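PDB 2O5H: DUF596 domain-containing protein, which is of unknown function and belongs to the DUF596 family of uncharacterized bacterial proteins, here forming a disulfide-linked dimer of an alpha-beta fold. Local coordinates for residues L32-L37 with M112-E117. Residues are numbered along the deposited sequence; the frame is centred on the assembly and turned at random.
Sequences LPLSCL and MWLTVE
With its CG turned opposite its carbonyl carbon (chi1 -75°) and an extended chi2, Leu114 lies against the backbone of Leu34 and Ser35, while Ser35, in the conformer described here (a second was modelled), turns OG between its own N and carbonyl carbon (chi1 63°), towards a water it shares with Thr115. The two helices come so close here that the CA atoms of Ser35 and Leu114 are 4.9 Å apart, with Leu114 CB filling the gap and Ser35 CB pointing off to one side, towards Thr115. Leu114 CB rests 3.8 Å from Ser35 CA. Beyond it the leucine forks: CD1 lies 3.6 Å from the carbonyl O of Leu34, and CD2 packs against Leu34 CB at 4.1 Å. On the other flank Ser35 CB touches Thr115 OG1 at 3.6 Å.

No direct hydrogen bond joins the two segments; two waters do that work. One accepts from Ser35 N in the first turn of helix 34-41 and donates to Leu114 O, 2.8 Å away, near the C-terminal end of helix 110-116, so a main-chain group of each helix terminus is satisfied through a single water. The second, in this conformer, sits 2.7 Å from Ser35 OG and donates to Thr115 OG1, which is also hydrogen-bonded to Gly111 O within its helix.

Pro33 occupies the N-cap position of helix 34-41, its carbonyl O accepting from Cys36 N and Leu37 N. The CB of Cys36 points away from helix 110-116, and its SG is in the disulfide with Cys36 of the second subunit. Leu34 and Leu114 both pack on Phe88 of helix 81-91; Leu34 also touches Phe59, and Leu114 touches Phe55, both on helix 48-64, while Leu32 O accepts a hydrogen bond from Trp124 NE1 of strand 121-125.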
ATOM      1  N   LEU A  32       1.616   6.870   0.011  1.00 32.84           N
ATOM      2  CA  LEU A  32       0.954   5.570  -0.148  1.00 34.25           C
ATOM      3  C   LEU A  32      -0.584   5.693  -0.147  1.00 34.59           C
ATOM      4  O   LEU A  32      -1.126   6.483   0.616  1.00 34.77           O
ATOM      5  CB  LEU A  32       1.406   4.629   1.003  1.00 35.91           C
ATOM      6  CG  LEU A  32       2.889   4.192   0.914  1.00 34.59           C
ATOM      7  CD1 LEU A  32       3.224   3.258   2.090  1.00 40.50           C
ATOM      8  CD2 LEU A  32       3.137   3.494  -0.429  1.00 36.19           C
ATOM      9  N   PRO A  33      -1.283   4.920  -1.027  1.00 34.44           N
ATOM     10  CA  PRO A  33      -2.774   4.836  -1.043  1.00 34.14           C
ATOM     11  C   PRO A  33      -3.283   4.230   0.249  1.00 33.83           C
ATOM     12  O   PRO A  33      -2.496   3.655   0.994  1.00 34.14           O
ATOM     13  CB  PRO A  33      -3.083   3.933  -2.236  1.00 33.88           C
ATOM     14  CG  PRO A  33      -1.796   3.156  -2.439  1.00 35.52           C
ATOM     15  CD  PRO A  33      -0.678   4.102  -2.087  1.00 33.91           C
ATOM     16  N   LEU A  34      -4.571   4.414   0.564  1.00 33.39           N
ATOM     17  CA  LEU A  34      -5.087   3.898   1.829  1.00 31.87           C
ATOM     18  C   LEU A  34      -4.893   2.426   1.980  1.00 32.11           C
ATOM     19  O   LEU A  34      -4.667   1.964   3.090  1.00 32.37           O
ATOM     20  CB  LEU A  34      -6.580   4.196   2.021  1.00 31.96           C
ATOM     21  CG  LEU A  34      -6.961   5.677   2.011  1.00 32.57           C
ATOM     22  CD1 LEU A  34      -8.504   5.741   2.247  1.00 32.39           C
ATOM     23  CD2 LEU A  34      -6.236   6.430   3.109  1.00 33.73           C
ATOM     24  N   SER A  35      -4.975   1.675   0.879  0.50 31.98           N
ATOM     25  CA  SER A  35      -4.751   0.223   0.945  0.50 32.02           C
ATOM     26  C   SER A  35      -3.366  -0.142   1.485  0.50 32.30           C
ATOM     27  O   SER A  35      -3.177  -1.225   2.058  0.50 32.78           O
ATOM     28  CB  SER A  35      -4.913  -0.395  -0.432  0.50 31.46           C
ATOM     29  OG  SER A  35      -3.920   0.133  -1.283  0.50 30.49           O
ATOM     30  N   CYS A  36      -2.410   0.758   1.294  1.00 32.42           N
ATOM     31  CA  CYS A  36      -1.041   0.553   1.811  1.00 32.68           C
ATOM     32  C   CYS A  36      -0.872   1.105   3.217  1.00 32.04           C
ATOM     33  O   CYS A  36       0.060   0.701   3.922  1.00 32.58           O
ATOM     34  CB  CYS A  36       0.031   1.105   0.834  1.00 32.13           C
ATOM     35  SG  CYS A  36       0.026   0.246  -0.747  1.00 36.11           S
ATOM     36  N   LEU A  37      -1.752   2.004   3.641  1.00 32.57           N
ATOM     37  CA  LEU A  37      -1.785   2.363   5.047  1.00 33.24           C
ATOM     38  C   LEU A  37      -2.184   1.165   5.886  1.00 32.60           C
ATOM     39  O   LEU A  37      -1.708   1.027   7.018  1.00 32.96           O
ATOM     40  CB  LEU A  37      -2.764   3.513   5.317  1.00 33.91           C
ATOM     41  CG  LEU A  37      -2.203   4.934   5.312  1.00 34.92           C
ATOM     42  CD1 LEU A  37      -1.390   5.284   4.076  1.00 35.33           C
ATOM     43  CD2 LEU A  37      -3.335   5.965   5.617  1.00 35.53           C
HETATM   44  N   MSE A 112      -8.187  -4.842  -0.740  1.00 33.28           N
HETATM   45  CA  MSE A 112      -8.958  -4.690  -1.982  1.00 34.86           C
HETATM   46  C   MSE A 112     -10.106  -3.704  -1.829  1.00 34.29           C
HETATM   47  O   MSE A 112     -10.346  -2.882  -2.715  1.00 33.74           O
HETATM   48  CB  MSE A 112      -9.514  -6.032  -2.420  1.00 35.21           C
HETATM   49  CG  MSE A 112      -8.410  -6.959  -2.856  1.00 38.48           C
HETATM   50 SE   MSE A 112      -9.053  -8.747  -3.321  0.80 44.23          SE
HETATM   51  CE  MSE A 112      -7.415  -9.729  -2.963  1.00 38.03           C
ATOM     52  N   TRP A 113     -10.820  -3.798  -0.701  1.00 32.96           N
ATOM     53  CA  TRP A 113     -11.900  -2.845  -0.372  1.00 32.84           C
ATOM     54  C   TRP A 113     -11.402  -1.378  -0.385  1.00 33.42           C
ATOM     55  O   TRP A 113     -12.042  -0.457  -0.961  1.00 34.68           O
ATOM     56  CB  TRP A 113     -12.517  -3.245   0.987  1.00 32.81           C
ATOM     57  CG  TRP A 113     -13.720  -2.425   1.405  1.00 31.90           C
ATOM     58  CD1 TRP A 113     -15.011  -2.654   1.087  1.00 34.51           C
ATOM     59  CD2 TRP A 113     -13.705  -1.239   2.221  1.00 35.40           C
ATOM     60  NE1 TRP A 113     -15.819  -1.669   1.635  1.00 33.43           N
ATOM     61  CE2 TRP A 113     -15.033  -0.794   2.338  1.00 35.43           C
ATOM     62  CE3 TRP A 113     -12.688  -0.526   2.885  1.00 34.71           C
ATOM     63  CZ2 TRP A 113     -15.391   0.326   3.120  1.00 33.29           C
ATOM     64  CZ3 TRP A 113     -13.024   0.607   3.605  1.00 36.04           C
ATOM     65  CH2 TRP A 113     -14.385   1.015   3.732  1.00 36.07           C
ATOM     66  N   LEU A 114     -10.249  -1.166   0.228  1.00 32.54           N
ATOM     67  CA  LEU A 114      -9.612   0.155   0.260  1.00 33.67           C
ATOM     68  C   LEU A 114      -9.138   0.614  -1.129  1.00 34.79           C
ATOM     69  O   LEU A 114      -8.976   1.799  -1.360  1.00 36.11           O
ATOM     70  CB  LEU A 114      -8.486   0.171   1.279  1.00 34.13           C
ATOM     71  CG  LEU A 114      -8.892   0.236   2.780  1.00 35.76           C
ATOM     72  CD1 LEU A 114      -7.645   0.026   3.650  1.00 36.18           C
ATOM     73  CD2 LEU A 114      -9.601   1.597   3.108  1.00 36.64           C
ATOM     74  N   THR A 115      -8.997  -0.327  -2.055  1.00 34.92           N
ATOM     75  CA  THR A 115      -8.660  -0.014  -3.464  1.00 35.69           C
ATOM     76  C   THR A 115      -9.856   0.323  -4.316  1.00 36.23           C
ATOM     77  O   THR A 115      -9.765   1.211  -5.158  1.00 36.45           O
ATOM     78  CB  THR A 115      -7.912  -1.152  -4.102  1.00 35.11           C
ATOM     79  OG1 THR A 115      -6.805  -1.465  -3.286  1.00 35.90           O
ATOM     80  CG2 THR A 115      -7.416  -0.820  -5.551  1.00 35.46           C
ATOM     81  N   VAL A 116     -10.975  -0.389  -4.155  1.00 35.71           N
ATOM     82  CA  VAL A 116     -12.034  -0.239  -5.130  1.00 36.49           C
ATOM     83  C   VAL A 116     -13.398   0.125  -4.542  1.00 36.57           C
ATOM     84  O   VAL A 116     -14.303   0.469  -5.300  1.00 37.56           O
ATOM     85  CB  VAL A 116     -12.160  -1.486  -6.101  1.00 36.73           C
ATOM     86  CG1 VAL A 116     -10.891  -1.694  -6.941  1.00 36.28           C
ATOM     87  CG2 VAL A 116     -12.546  -2.786  -5.324  1.00 37.10           C
ATOM     88  N   GLU A 117     -13.571   0.090  -3.224  1.00 35.33           N
ATOM     89  CA  GLU A 117     -14.897   0.449  -2.712  1.00 36.88           C
ATOM     90  C   GLU A 117     -14.859   1.389  -1.512  1.00 36.58           C
ATOM     91  O   GLU A 117     -15.861   1.564  -0.872  1.00 37.14           O
ATOM     92  CB  GLU A 117     -15.761  -0.788  -2.354  1.00 36.87           C
ATOM     93  CG  GLU A 117     -15.262  -2.092  -2.784  1.00 36.95           C
ATOM     94  CD  GLU A 117     -16.307  -3.186  -2.705  1.00 37.37           C
ATOM     95  OE1 GLU A 117     -17.035  -3.272  -1.695  1.00 39.40           O
ATOM     96  OE2 GLU A 117     -16.387  -3.965  -3.673  1.00 40.07           O
TER
HETATM   97  O   HOH W   1      -6.286   2.478  -1.719  1.00 25.60           O
HETATM   98  O   HOH W   2      -4.922   1.092  -3.606  1.00 44.29           O